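Local coordinates for protein pyruvate-formate lyase-activating enzyme (Bacteroides vulgatus ATCC 8482, PDB 3CAN) that belongs to the radical SAM superfamily and is built here as a parallel beta-alpha domain of the TIM-barrel clan, at residues V37-L42 and E56-D61; P94-I99 and P126-L131; L114-L119 and Y174-T179. All coordinates share one frame; numbering follows the deposited sequence.

In the fold
From the N terminus, the chain meets contact 1 first: 37-42 leaves its strand, helix 45-53 follows, and 56-61 returns alongside, closing one beta-alpha-beta unit. Contact 2 opens later, where 94-99 pairs with 126-131 after a loop that includes helix 109-121. Contact 3 begins within that loop, on helix segment 114-119, and closes only at 174-179, so contacts 2 and 3 cross, whereas contact 1 is complete before either starts. All three reach one parallel sheet. Strand 57-61 bonds to strand 95-101, linking contacts 1 and 2; strand 128-133 bonds to strand 178-180, linking contacts 2 and 3. Contacts 1 and 3 stand about 18 Å apart, centre to centre.

Contact 1 of 3, residues V37-L42 and E56-D61; sequences VDTTLL and ELLLID
With chi1 at -55°, Thr40 sets OG1 beside its own backbone N, and from there the hydroxyl oxygen reaches Asp61; Asp38, its CG swung opposite the backbone N (chi1 179°), turns OD1 toward the same hydroxyl. The two segments are neighbouring parallel strands of a beta-alpha-beta unit, 35-38 and 57-61 with helix 45-53 between them, and the polar cluster forms where the first strand runs out into a turn. Backbone pairing comes first: Leu59 N bonds to Val37 O at 2.9 Å, with Val37 N to Leu57 O before it and Thr39 N to Leu59 O after it. Beyond this ladder a side chain takes over. Asp61 N points at Thr40 OG1 across 2.9 Å in a nearly straight bond (173°), and that hydroxyl gives its own proton to Asp38 OD1. The same carboxylate oxygen also accepts Thr40 N at 3.0 Å, an Asx turn; two donors thus grip OD1, and with OD2 held by Gly11 N and a water the carboxylate's rotation is probably restrained. On the face of Val37 and Leu58, the Leu58 methyls pack against Thr39: CD2 faces the threonine methyl CG2, while CD1 and Ile60 CG1 both lie against OG1. Leu58 and Thr39 meet at about a right angle there, with Val51 of helix 45-53 and Val88 of helix 79-90 also packed on Leu58. The two aspartates probably repel each other somewhat, but Asp61 OD1 has outside help in the salt bridge to Arg98, as Asp38 has in Gly11. Between them sits one water, which donates to Asp38 OD2 at 2.6 Å and to Asp61 OD2 at 2.7 Å.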
ATOM      1  N   VAL A  37      -2.772  -1.126  11.277  1.00 13.59           N
ATOM      2  CA  VAL A  37      -1.587  -1.815  11.789  1.00 13.46           C
ATOM      3  C   VAL A  37      -1.524  -3.247  11.257  1.00 13.46           C
ATOM      4  O   VAL A  37      -2.466  -4.019  11.404  1.00 14.55           O
ATOM      5  CB  VAL A  37      -1.560  -1.867  13.313  1.00 13.81           C
ATOM      6  CG1 VAL A  37      -0.283  -2.558  13.794  1.00 14.72           C
ATOM      7  CG2 VAL A  37      -1.695  -0.433  13.917  1.00 13.43           C
ATOM      8  N   ASP A  38      -0.398  -3.589  10.661  1.00 14.44           N
ATOM      9  CA  ASP A  38      -0.084  -4.966  10.264  1.00 14.64           C
ATOM     10  C   ASP A  38       0.313  -5.780  11.492  1.00 15.56           C
ATOM     11  O   ASP A  38       1.366  -5.520  12.101  1.00 16.20           O
ATOM     12  CB  ASP A  38       1.046  -4.925   9.236  1.00 14.49           C
ATOM     13  CG  ASP A  38       1.488  -6.292   8.741  1.00 15.52           C
ATOM     14  OD1 ASP A  38       0.997  -7.334   9.224  1.00 15.74           O
ATOM     15  OD2 ASP A  38       2.402  -6.312   7.876  1.00 17.57           O
ATOM     16  N   THR A  39      -0.525  -6.741  11.877  1.00 15.82           N
ATOM     17  CA  THR A  39      -0.293  -7.559  13.063  1.00 16.32           C
ATOM     18  C   THR A  39       0.058  -9.019  12.698  1.00 16.38           C
ATOM     19  O   THR A  39       0.022  -9.913  13.553  1.00 17.25           O
ATOM     20  CB  THR A  39      -1.525  -7.561  13.996  1.00 16.60           C
ATOM     21  OG1 THR A  39      -2.650  -8.098  13.297  1.00 17.39           O
ATOM     22  CG2 THR A  39      -1.845  -6.130  14.497  1.00 16.89           C
ATOM     23  N   THR A  40       0.417  -9.244  11.439  1.00 16.16           N
ATOM     24  CA  THR A  40       0.707 -10.586  10.942  1.00 16.66           C
ATOM     25  C   THR A  40       1.608 -11.354  11.908  1.00 17.68           C
ATOM     26  O   THR A  40       1.278 -12.471  12.320  1.00 17.94           O
ATOM     27  CB  THR A  40       1.362 -10.532   9.553  1.00 15.69           C
ATOM     28  OG1 THR A  40       0.544  -9.773   8.637  1.00 15.29           O
ATOM     29  CG2 THR A  40       1.590 -11.941   8.998  1.00 16.03           C
ATOM     30  N   LEU A  41       2.726 -10.737  12.287  1.00 18.41           N
ATOM     31  CA  LEU A  41       3.759 -11.414  13.090  1.00 19.12           C
ATOM     32  C   LEU A  41       3.718 -11.158  14.598  1.00 19.74           C
ATOM     33  O   LEU A  41       4.684 -11.477  15.303  1.00 19.17           O
ATOM     34  CB  LEU A  41       5.139 -11.052  12.542  1.00 18.99           C
ATOM     35  CG  LEU A  41       5.386 -11.425  11.071  1.00 20.36           C
ATOM     36  CD1 LEU A  41       6.734 -10.877  10.604  1.00 20.96           C
ATOM     37  CD2 LEU A  41       5.325 -12.933  10.866  1.00 20.35           C
ATOM     38  N   LEU A  42       2.620 -10.605  15.099  1.00 20.74           N
ATOM     39  CA  LEU A  42       2.489 -10.320  16.532  1.00 21.98           C
ATOM     40  C   LEU A  42       2.326 -11.620  17.304  1.00 23.73           C
ATOM     41  O   LEU A  42       1.397 -12.387  17.060  1.00 24.74           O
ATOM     42  CB  LEU A  42       1.299  -9.408  16.830  1.00 22.57           C
ATOM     43  CG  LEU A  42       1.536  -7.973  17.268  1.00 24.41           C
ATOM     44  CD1 LEU A  42       0.225  -7.339  17.732  1.00 22.84           C
ATOM     45  CD2 LEU A  42       2.616  -7.880  18.344  1.00 22.94           C
ATOM     46  N   GLU A  56      -7.901   1.695  14.059  1.00 14.18           N
ATOM     47  CA  GLU A  56      -9.159   1.566  13.343  1.00 14.74           C
ATOM     48  C   GLU A  56      -9.284   0.273  12.528  1.00 14.90           C
ATOM     49  O   GLU A  56     -10.400  -0.141  12.208  1.00 15.04           O
ATOM     50  CB  GLU A  56      -9.331   2.757  12.402  1.00 14.87           C
ATOM     51  CG  GLU A  56      -9.848   3.997  13.043  1.00 15.19           C
ATOM     52  CD  GLU A  56      -8.886   4.657  14.001  1.00 16.94           C
ATOM     53  OE1 GLU A  56      -7.673   4.741  13.731  1.00 13.48           O
ATOM     54  OE2 GLU A  56      -9.362   5.146  15.035  1.00 17.85           O
ATOM     55  N   LEU A  57      -8.153  -0.345  12.164  1.00 15.11           N
ATOM     56  CA  LEU A  57      -8.128  -1.437  11.195  1.00 15.50           C
ATOM     57  C   LEU A  57      -6.863  -2.256  11.356  1.00 15.39           C
ATOM     58  O   LEU A  57      -5.777  -1.683  11.522  1.00 15.01           O
ATOM     59  CB  LEU A  57      -8.135  -0.847   9.778  1.00 16.06           C
ATOM     60  CG  LEU A  57      -8.092  -1.794   8.597  1.00 16.51           C
ATOM     61  CD1 LEU A  57      -9.391  -2.616   8.538  1.00 19.04           C
ATOM     62  CD2 LEU A  57      -7.884  -1.009   7.281  1.00 17.35           C
ATOM     63  N   LEU A  58      -6.993  -3.583  11.304  1.00 14.64           N
ATOM     64  CA  LEU A  58      -5.832  -4.456  11.267  1.00 15.07           C
ATOM     65  C   LEU A  58      -5.620  -4.960   9.852  1.00 14.66           C
ATOM     66  O   LEU A  58      -6.580  -5.155   9.093  1.00 14.05           O
ATOM     67  CB  LEU A  58      -5.989  -5.658  12.203  1.00 15.63           C
ATOM     68  CG  LEU A  58      -6.073  -5.455  13.714  1.00 16.36           C
ATOM     69  CD1 LEU A  58      -5.772  -6.757  14.440  1.00 16.15           C
ATOM     70  CD2 LEU A  58      -5.185  -4.304  14.233  1.00 15.58           C
ATOM     71  N   LEU A  59      -4.355  -5.170   9.506  1.00 14.61           N
ATOM     72  CA  LEU A  59      -3.950  -5.727   8.222  1.00 15.40           C
ATOM     73  C   LEU A  59      -3.193  -7.006   8.518  1.00 15.89           C
ATOM     74  O   LEU A  59      -2.295  -7.011   9.354  1.00 15.60           O
ATOM     75  CB  LEU A  59      -3.024  -4.751   7.482  1.00 15.99           C
ATOM     76  CG  LEU A  59      -3.508  -3.304   7.384  1.00 16.49           C
ATOM     77  CD1 LEU A  59      -2.408  -2.407   6.832  1.00 17.60           C
ATOM     78  CD2 LEU A  59      -4.781  -3.218   6.523  1.00 17.15           C
ATOM     79  N   ILE A  60      -3.568  -8.106   7.878  1.00 15.24           N
ATOM     80  CA  ILE A  60      -2.821  -9.350   8.056  1.00 15.66           C
ATOM     81  C   ILE A  60      -2.554  -9.993   6.708  1.00 14.90           C
ATOM     82  O   ILE A  60      -3.469 -10.109   5.890  1.00 13.99           O
ATOM     83  CB  ILE A  60      -3.573 -10.353   8.976  1.00 15.81           C
ATOM     84  CG1 ILE A  60      -3.847  -9.726  10.342  1.00 17.22           C
ATOM     85  CG2 ILE A  60      -2.754 -11.627   9.156  1.00 15.84           C
ATOM     86  CD1 ILE A  60      -4.829 -10.506  11.239  1.00 17.97           C
ATOM     87  N   ASP A  61      -1.308 -10.426   6.494  1.00 14.71           N
ATOM     88  CA  ASP A  61      -0.919 -11.149   5.286  1.00 15.88           C
ATOM     89  C   ASP A  61      -1.230 -12.631   5.481  1.00 16.17           C
ATOM     90  O   ASP A  61      -0.927 -13.198   6.531  1.00 16.19           O
ATOM     91  CB  ASP A  61       0.585 -11.025   5.022  1.00 16.99           C
ATOM     92  CG  ASP A  61       0.998  -9.648   4.584  1.00 19.69           C
ATOM     93  OD1 ASP A  61       0.132  -8.788   4.359  1.00 20.22           O
ATOM     94  OD2 ASP A  61       2.221  -9.427   4.473  1.00 23.57           O
TER
HETATM   95  O   HOH W   1       3.577  -8.219   6.487  1.00 44.34           O

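Contact 2 of 3, residues P94-I99 and P126-L131; sequences PYYIRI and PEIINL
Strands 95-101 and 128-133 form the parallel pair of a beta-alpha-beta unit whose helix is 109-121, and Ile97 lies at the middle of the pairing. Its N bonds to Ile128 O at 3.1 Å and its O receives Asn130 N at 2.8 Å; Ile99 N to Asn130 O, at 2.9 Å, carries the ladder on. Glu127 N bonds to Tyr95 O, 2.8 Å away, at the Tyr95 end of the row. The aromatic rings pack to either side of the sheet. Tyr96 takes Ile128 CG2 squarely over its face, 3.7 Å from the ring centroid, a CH-pi contact with the methyl above the centre. Tyr95 CG sits between its backbone N and carbonyl carbon (chi1 66°), which turns the ring's face to Pro126; the proline crosses it obliquely with CA over the face, toward the rim, also in CH-pi contact. The Tyr95 OH is hydrogen-bonded to the backbone O of Arg124. Glu127 OE2 makes a salt bridge to Arg124 too, and accepts from a water that in turn accepts from Tyr95 N. Farther along, Ile99 CB meets Leu131 CD2 at 3.8 Å, the two side chains running abreast in the same direction. On the face that carries Ile97, Ile99 and Leu131, Leu131 packs against helix 161-173, while Tyr95 and Ile97 touch helix 79-90; on the face of Tyr96 and Arg98, those two touch Leu59 of strand 57-61.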
ATOM      1  N   PRO A  94     -12.522  -4.834  12.689  1.00 16.96           N
ATOM      2  CA  PRO A  94     -12.273  -4.795  11.255  1.00 16.63           C
ATOM      3  C   PRO A  94     -10.843  -5.175  10.863  1.00 15.94           C
ATOM      4  O   PRO A  94      -9.871  -4.686  11.460  1.00 15.66           O
ATOM      5  CB  PRO A  94     -12.544  -3.338  10.862  1.00 16.82           C
ATOM      6  CG  PRO A  94     -12.903  -2.622  12.067  1.00 16.93           C
ATOM      7  CD  PRO A  94     -12.859  -3.501  13.236  1.00 17.27           C
ATOM      8  N   TYR A  95     -10.732  -6.024   9.853  1.00 14.67           N
ATOM      9  CA  TYR A  95      -9.433  -6.401   9.326  1.00 14.27           C
ATOM     10  C   TYR A  95      -9.479  -6.615   7.825  1.00 14.26           C
ATOM     11  O   TYR A  95     -10.533  -6.969   7.257  1.00 14.53           O
ATOM     12  CB  TYR A  95      -8.890  -7.649  10.045  1.00 14.07           C
ATOM     13  CG  TYR A  95      -9.671  -8.941   9.816  1.00 13.66           C
ATOM     14  CD1 TYR A  95      -9.173  -9.939   8.991  1.00 13.27           C
ATOM     15  CD2 TYR A  95     -10.889  -9.163  10.446  1.00 14.80           C
ATOM     16  CE1 TYR A  95      -9.870 -11.121   8.781  1.00 13.92           C
ATOM     17  CE2 TYR A  95     -11.597 -10.353  10.245  1.00 13.35           C
ATOM     18  CZ  TYR A  95     -11.083 -11.315   9.414  1.00 13.78           C
ATOM     19  OH  TYR A  95     -11.784 -12.486   9.218  1.00 14.06           O
ATOM     20  N   TYR A  96      -8.329  -6.405   7.191  1.00 14.50           N
ATOM     21  CA  TYR A  96      -8.103  -6.743   5.795  1.00 14.89           C
ATOM     22  C   TYR A  96      -7.131  -7.919   5.750  1.00 15.03           C
ATOM     23  O   TYR A  96      -6.199  -8.003   6.564  1.00 15.05           O
ATOM     24  CB  TYR A  96      -7.415  -5.606   5.021  1.00 16.22           C
ATOM     25  CG  TYR A  96      -8.191  -4.350   4.709  1.00 17.93           C
ATOM     26  CD1 TYR A  96      -9.451  -4.098   5.224  1.00 18.93           C
ATOM     27  CD2 TYR A  96      -7.606  -3.368   3.912  1.00 19.78           C
ATOM     28  CE1 TYR A  96     -10.128  -2.900   4.922  1.00 18.68           C
ATOM     29  CE2 TYR A  96      -8.264  -2.191   3.607  1.00 20.23           C
ATOM     30  CZ  TYR A  96      -9.524  -1.966   4.111  1.00 19.31           C
ATOM     31  OH  TYR A  96     -10.153  -0.784   3.802  1.00 19.88           O
ATOM     32  N   ILE A  97      -7.327  -8.789   4.765  1.00 14.80           N
ATOM     33  CA  ILE A  97      -6.381  -9.852   4.464  1.00 15.11           C
ATOM     34  C   ILE A  97      -5.696  -9.534   3.133  1.00 15.54           C
ATOM     35  O   ILE A  97      -6.359  -9.218   2.150  1.00 16.63           O
ATOM     36  CB  ILE A  97      -7.084 -11.218   4.368  1.00 15.15           C
ATOM     37  CG1 ILE A  97      -7.642 -11.618   5.737  1.00 15.21           C
ATOM     38  CG2 ILE A  97      -6.103 -12.284   3.844  1.00 15.96           C
ATOM     39  CD1 ILE A  97      -6.580 -12.006   6.784  1.00 15.86           C
ATOM     40  N   ARG A  98      -4.371  -9.612   3.112  1.00 15.67           N
ATOM     41  CA  ARG A  98      -3.599  -9.440   1.899  1.00 16.91           C
ATOM     42  C   ARG A  98      -2.935 -10.747   1.499  1.00 17.21           C
ATOM     43  O   ARG A  98      -2.331 -11.420   2.331  1.00 16.60           O
ATOM     44  CB  ARG A  98      -2.557  -8.344   2.085  1.00 17.70           C
ATOM     45  CG  ARG A  98      -3.189  -7.000   2.401  1.00 22.49           C
ATOM     46  CD  ARG A  98      -3.191  -6.741   3.887  1.00 28.60           C
ATOM     47  NE  ARG A  98      -1.849  -6.332   4.310  1.00 32.33           N
ATOM     48  CZ  ARG A  98      -1.351  -5.106   4.142  1.00 34.10           C
ATOM     49  NH1 ARG A  98      -2.085  -4.144   3.576  1.00 34.57           N
ATOM     50  NH2 ARG A  98      -0.114  -4.832   4.560  1.00 33.81           N
ATOM     51  N   ILE A  99      -3.064 -11.102   0.223  1.00 17.66           N
ATOM     52  CA  ILE A  99      -2.439 -12.297  -0.318  1.00 18.46           C
ATOM     53  C   ILE A  99      -1.574 -11.881  -1.504  1.00 19.00           C
ATOM     54  O   ILE A  99      -2.090 -11.611  -2.584  1.00 18.60           O
ATOM     55  CB  ILE A  99      -3.469 -13.349  -0.737  1.00 18.16           C
ATOM     56  CG1 ILE A  99      -4.358 -13.721   0.452  1.00 19.10           C
ATOM     57  CG2 ILE A  99      -2.745 -14.614  -1.319  1.00 18.12           C
ATOM     58  CD1 ILE A  99      -5.486 -14.700   0.083  1.00 19.56           C
ATOM     59  N   PRO A 126     -13.148 -10.836   6.742  1.00 17.23           N
ATOM     60  CA  PRO A 126     -12.388  -9.619   6.430  1.00 16.94           C
ATOM     61  C   PRO A 126     -13.247  -8.598   5.705  1.00 16.59           C
ATOM     62  O   PRO A 126     -14.184  -8.960   4.962  1.00 16.19           O
ATOM     63  CB  PRO A 126     -11.245 -10.116   5.519  1.00 16.60           C
ATOM     64  CG  PRO A 126     -11.681 -11.447   5.018  1.00 18.05           C
ATOM     65  CD  PRO A 126     -12.618 -12.019   6.042  1.00 17.73           C
ATOM     66  N   GLU A 127     -12.935  -7.320   5.917  1.00 16.44           N
ATOM     67  CA  GLU A 127     -13.580  -6.246   5.165  1.00 17.17           C
ATOM     68  C   GLU A 127     -13.383  -6.451   3.668  1.00 16.85           C
ATOM     69  O   GLU A 127     -14.284  -6.220   2.851  1.00 16.46           O
ATOM     70  CB  GLU A 127     -12.979  -4.896   5.540  1.00 17.47           C
ATOM     71  CG  GLU A 127     -13.175  -4.502   6.989  1.00 19.31           C
ATOM     72  CD  GLU A 127     -14.625  -4.425   7.386  1.00 22.30           C
ATOM     73  OE1 GLU A 127     -15.287  -3.436   6.997  1.00 24.44           O
ATOM     74  OE2 GLU A 127     -15.108  -5.336   8.089  1.00 19.90           O
ATOM     75  N   ILE A 128     -12.175  -6.851   3.323  1.00 16.90           N
ATOM     76  CA  ILE A 128     -11.785  -7.135   1.956  1.00 17.03           C
ATOM     77  C   ILE A 128     -10.566  -8.050   1.990  1.00 16.64           C
ATOM     78  O   ILE A 128      -9.793  -8.052   2.961  1.00 15.84           O
ATOM     79  CB  ILE A 128     -11.438  -5.839   1.164  1.00 17.47           C
ATOM     80  CG1 ILE A 128     -11.325  -6.101  -0.342  1.00 20.03           C
ATOM     81  CG2 ILE A 128     -10.121  -5.211   1.660  1.00 18.09           C
ATOM     82  CD1 ILE A 128     -12.576  -6.532  -0.982  1.00 23.27           C
ATOM     83  N   ILE A 129     -10.437  -8.857   0.946  1.00 16.60           N
ATOM     84  CA  ILE A 129      -9.234  -9.632   0.695  1.00 16.74           C
ATOM     85  C   ILE A 129      -8.562  -9.037  -0.545  1.00 17.35           C
ATOM     86  O   ILE A 129      -9.144  -9.047  -1.631  1.00 17.64           O
ATOM     87  CB  ILE A 129      -9.546 -11.117   0.473  1.00 16.53           C
ATOM     88  CG1 ILE A 129     -10.263 -11.724   1.684  1.00 16.61           C
ATOM     89  CG2 ILE A 129      -8.257 -11.901   0.196  1.00 16.92           C
ATOM     90  CD1 ILE A 129     -10.909 -13.091   1.399  1.00 16.19           C
ATOM     91  N   ASN A 130      -7.355  -8.511  -0.369  1.00 17.81           N
ATOM     92  CA  ASN A 130      -6.581  -7.924  -1.462  1.00 18.61           C
ATOM     93  C   ASN A 130      -5.614  -8.939  -2.046  1.00 18.88           C
ATOM     94  O   ASN A 130      -4.672  -9.364  -1.366  1.00 18.49           O
ATOM     95  CB  ASN A 130      -5.781  -6.720  -0.972  1.00 18.97           C
ATOM     96  CG  ASN A 130      -6.659  -5.651  -0.388  1.00 21.64           C
ATOM     97  OD1 ASN A 130      -7.389  -4.976  -1.115  1.00 25.69           O
ATOM     98  ND2 ASN A 130      -6.615  -5.506   0.937  1.00 21.70           N
ATOM     99  N   LEU A 131      -5.866  -9.344  -3.284  1.00 19.32           N
ATOM    100  CA  LEU A 131      -4.937 -10.195  -4.029  1.00 19.99           C
ATOM    101  C   LEU A 131      -3.947  -9.273  -4.744  1.00 20.93           C
ATOM    102  O   LEU A 131      -4.341  -8.432  -5.546  1.00 20.57           O
ATOM    103  CB  LEU A 131      -5.677 -11.092  -5.032  1.00 20.05           C
ATOM    104  CG  LEU A 131      -6.774 -12.002  -4.468  1.00 20.31           C
ATOM    105  CD1 LEU A 131      -7.338 -12.908  -5.571  1.00 20.35           C
ATOM    106  CD2 LEU A 131      -6.245 -12.819  -3.293  1.00 20.60           C
TER
HETATM  107  O   HOH W   2     -13.553  -7.281   9.165  1.00 23.13           O

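Contact 3 of 3, residues L114-L119 and Y174-T179; sequences LSAEFL and YGLKAT
Ala116 and Leu119 on helix 109-121 present the close-fitting side of this contact to Tyr174 and Leu176, in the turn that leads into strand 178-180. The methyl of Ala116 approaches the tyrosine ring obliquely, its CB 3.4 Å from Tyr174 CD1. Leu176 sets CD1 against the helix backbone at Ala116 O, 3.6 Å away, and beside Leu119 CB at 4.0 Å, with CD2 resting near the same CB. Ala116, Leu119 and Leu176 are buried and apolar. The outer half, Glu117 and Tyr174, lies toward solvent, the glutamate exposed and the tyrosine partly so. Stretched out beyond CG, Glu117 passes obliquely by the hydroxyl end of the ring, CG 3.3 Å from Tyr174 CE2, while Glu117 N stands over its face. OE2 comes to 2.6 Å from Tyr174 OH, close enough for a weak hydrogen bond, though whether it forms is not settled; the carboxylate is tilted 60° from the ring plane. Helix 161-173 ends in a Schellman motif with Gly175, at positive phi, as C-prime residue and Leu176 N turned back to Leu171 O, and the chain turns toward helix 109-121 just there. Leu176 drops into the core just past the glycine. Leu171 lies against both Ala116 and Leu176, Ile129 of strand 128-133 against Leu119 and Leu176, and the chain then continues as the sheet's edge strand within this subunit, bonded through Lys177 and Thr179 to strand 128-133.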
ATOM      1  N   LEU A 114      -8.414 -23.442   0.419  1.00 14.65           N
ATOM      2  CA  LEU A 114      -8.159 -23.638   1.857  1.00 14.88           C
ATOM      3  C   LEU A 114      -8.209 -22.294   2.575  1.00 14.74           C
ATOM      4  O   LEU A 114      -8.740 -22.187   3.680  1.00 14.79           O
ATOM      5  CB  LEU A 114      -6.804 -24.313   2.075  1.00 14.87           C
ATOM      6  CG  LEU A 114      -6.742 -25.785   1.655  1.00 14.87           C
ATOM      7  CD1 LEU A 114      -5.286 -26.269   1.789  1.00 16.70           C
ATOM      8  CD2 LEU A 114      -7.731 -26.664   2.458  1.00 13.60           C
ATOM      9  N   SER A 115      -7.658 -21.267   1.928  1.00 14.91           N
ATOM     10  CA  SER A 115      -7.686 -19.905   2.458  1.00 14.83           C
ATOM     11  C   SER A 115      -9.124 -19.409   2.618  1.00 14.57           C
ATOM     12  O   SER A 115      -9.495 -18.861   3.659  1.00 14.36           O
ATOM     13  CB  SER A 115      -6.905 -18.953   1.538  1.00 15.28           C
ATOM     14  OG  SER A 115      -5.522 -19.286   1.457  1.00 15.60           O
ATOM     15  N   ALA A 116      -9.932 -19.616   1.585  1.00 14.76           N
ATOM     16  CA  ALA A 116     -11.330 -19.198   1.599  1.00 14.98           C
ATOM     17  C   ALA A 116     -12.117 -19.924   2.694  1.00 14.44           C
ATOM     18  O   ALA A 116     -12.911 -19.324   3.406  1.00 14.09           O
ATOM     19  CB  ALA A 116     -11.962 -19.450   0.229  1.00 15.48           C
ATOM     20  N   GLU A 117     -11.888 -21.225   2.823  1.00 14.41           N
ATOM     21  CA  GLU A 117     -12.571 -22.030   3.823  1.00 14.37           C
ATOM     22  C   GLU A 117     -12.226 -21.605   5.234  1.00 14.16           C
ATOM     23  O   GLU A 117     -13.101 -21.544   6.096  1.00 14.67           O
ATOM     24  CB  GLU A 117     -12.259 -23.507   3.604  1.00 14.06           C
ATOM     25  CG  GLU A 117     -12.908 -24.049   2.349  1.00 14.13           C
ATOM     26  CD  GLU A 117     -12.496 -25.448   1.940  1.00 14.60           C
ATOM     27  OE1 GLU A 117     -11.773 -26.160   2.684  1.00 13.76           O
ATOM     28  OE2 GLU A 117     -12.952 -25.867   0.842  1.00 13.86           O
ATOM     29  N   PHE A 118     -10.964 -21.270   5.462  1.00 14.43           N
ATOM     30  CA  PHE A 118     -10.539 -20.766   6.760  1.00 13.97           C
ATOM     31  C   PHE A 118     -11.248 -19.440   7.066  1.00 14.17           C
ATOM     32  O   PHE A 118     -11.918 -19.295   8.087  1.00 14.36           O
ATOM     33  CB  PHE A 118      -9.025 -20.629   6.772  1.00 14.28           C
ATOM     34  CG  PHE A 118      -8.498 -19.865   7.936  1.00 13.02           C
ATOM     35  CD1 PHE A 118      -8.546 -20.384   9.212  1.00 14.30           C
ATOM     36  CD2 PHE A 118      -7.938 -18.613   7.748  1.00 14.17           C
ATOM     37  CE1 PHE A 118      -8.052 -19.669  10.282  1.00 14.83           C
ATOM     38  CE2 PHE A 118      -7.447 -17.893   8.802  1.00 13.88           C
ATOM     39  CZ  PHE A 118      -7.521 -18.408  10.087  1.00 14.68           C
ATOM     40  N   LEU A 119     -11.136 -18.496   6.145  1.00 14.33           N
ATOM     41  CA  LEU A 119     -11.682 -17.159   6.360  1.00 14.27           C
ATOM     42  C   LEU A 119     -13.202 -17.167   6.480  1.00 14.47           C
ATOM     43  O   LEU A 119     -13.778 -16.473   7.339  1.00 14.71           O
ATOM     44  CB  LEU A 119     -11.211 -16.210   5.246  1.00 13.78           C
ATOM     45  CG  LEU A 119      -9.698 -15.933   5.197  1.00 13.75           C
ATOM     46  CD1 LEU A 119      -9.341 -15.155   3.942  1.00 13.78           C
ATOM     47  CD2 LEU A 119      -9.223 -15.187   6.455  1.00 14.22           C
ATOM     48  N   TYR A 174     -17.194 -18.504  -1.843  1.00 21.75           N
ATOM     49  CA  TYR A 174     -17.254 -18.812  -0.410  1.00 21.26           C
ATOM     50  C   TYR A 174     -17.849 -17.668   0.412  1.00 21.44           C
ATOM     51  O   TYR A 174     -17.838 -17.706   1.649  1.00 21.37           O
ATOM     52  CB  TYR A 174     -15.856 -19.171   0.115  1.00 20.81           C
ATOM     53  CG  TYR A 174     -15.431 -20.585  -0.191  1.00 19.64           C
ATOM     54  CD1 TYR A 174     -14.677 -20.878  -1.316  1.00 20.62           C
ATOM     55  CD2 TYR A 174     -15.757 -21.632   0.673  1.00 20.84           C
ATOM     56  CE1 TYR A 174     -14.277 -22.184  -1.601  1.00 20.26           C
ATOM     57  CE2 TYR A 174     -15.367 -22.936   0.396  1.00 20.57           C
ATOM     58  CZ  TYR A 174     -14.613 -23.207  -0.736  1.00 20.39           C
ATOM     59  OH  TYR A 174     -14.202 -24.504  -1.008  1.00 18.33           O
ATOM     60  N   GLY A 175     -18.371 -16.652  -0.269  1.00 20.76           N
ATOM     61  CA  GLY A 175     -19.061 -15.551   0.392  1.00 20.71           C
ATOM     62  C   GLY A 175     -18.165 -14.461   0.940  1.00 19.89           C
ATOM     63  O   GLY A 175     -18.600 -13.668   1.776  1.00 19.85           O
ATOM     64  N   LEU A 176     -16.946 -14.384   0.418  1.00 19.42           N
ATOM     65  CA  LEU A 176     -15.966 -13.403   0.847  1.00 19.72           C
ATOM     66  C   LEU A 176     -15.839 -12.274  -0.181  1.00 19.99           C
ATOM     67  O   LEU A 176     -16.157 -12.448  -1.365  1.00 20.49           O
ATOM     68  CB  LEU A 176     -14.615 -14.084   1.062  1.00 19.29           C
ATOM     69  CG  LEU A 176     -14.594 -15.177   2.131  1.00 19.48           C
ATOM     70  CD1 LEU A 176     -13.398 -16.110   1.909  1.00 19.62           C
ATOM     71  CD2 LEU A 176     -14.572 -14.575   3.537  1.00 19.43           C
ATOM     72  N   LYS A 177     -15.403 -11.118   0.297  1.00 19.71           N
ATOM     73  CA  LYS A 177     -15.194  -9.936  -0.537  1.00 20.48           C
ATOM     74  C   LYS A 177     -13.726  -9.866  -0.921  1.00 20.26           C
ATOM     75  O   LYS A 177     -12.852  -9.792  -0.054  1.00 19.71           O
ATOM     76  CB  LYS A 177     -15.569  -8.668   0.228  1.00 20.87           C
ATOM     77  CG  LYS A 177     -17.001  -8.616   0.725  1.00 22.61           C
ATOM     78  CD  LYS A 177     -17.239  -7.361   1.548  1.00 23.17           C
ATOM     79  CE  LYS A 177     -18.672  -7.296   2.050  1.00 24.85           C
ATOM     80  NZ  LYS A 177     -18.859  -6.247   3.096  1.00 26.62           N
ATOM     81  N   ALA A 178     -13.461  -9.878  -2.220  1.00 20.72           N
ATOM     82  CA  ALA A 178     -12.100  -9.919  -2.736  1.00 20.71           C
ATOM     83  C   ALA A 178     -11.915  -8.991  -3.920  1.00 21.22           C
ATOM     84  O   ALA A 178     -12.867  -8.720  -4.682  1.00 21.10           O
ATOM     85  CB  ALA A 178     -11.741 -11.330  -3.132  1.00 21.39           C
ATOM     86  N   THR A 179     -10.684  -8.524  -4.077  1.00 21.47           N
ATOM     87  CA  THR A 179     -10.326  -7.629  -5.167  1.00 21.98           C
ATOM     88  C   THR A 179      -8.871  -7.841  -5.535  1.00 23.04           C
ATOM     89  O   THR A 179      -8.101  -8.389  -4.750  1.00 22.73           O
ATOM     90  CB  THR A 179     -10.556  -6.148  -4.780  1.00 22.28           C
ATOM     91  OG1 THR A 179     -10.510  -5.329  -5.955  1.00 21.51           O
ATOM     92  CG2 THR A 179      -9.506  -5.655  -3.755  1.00 21.96           C
TER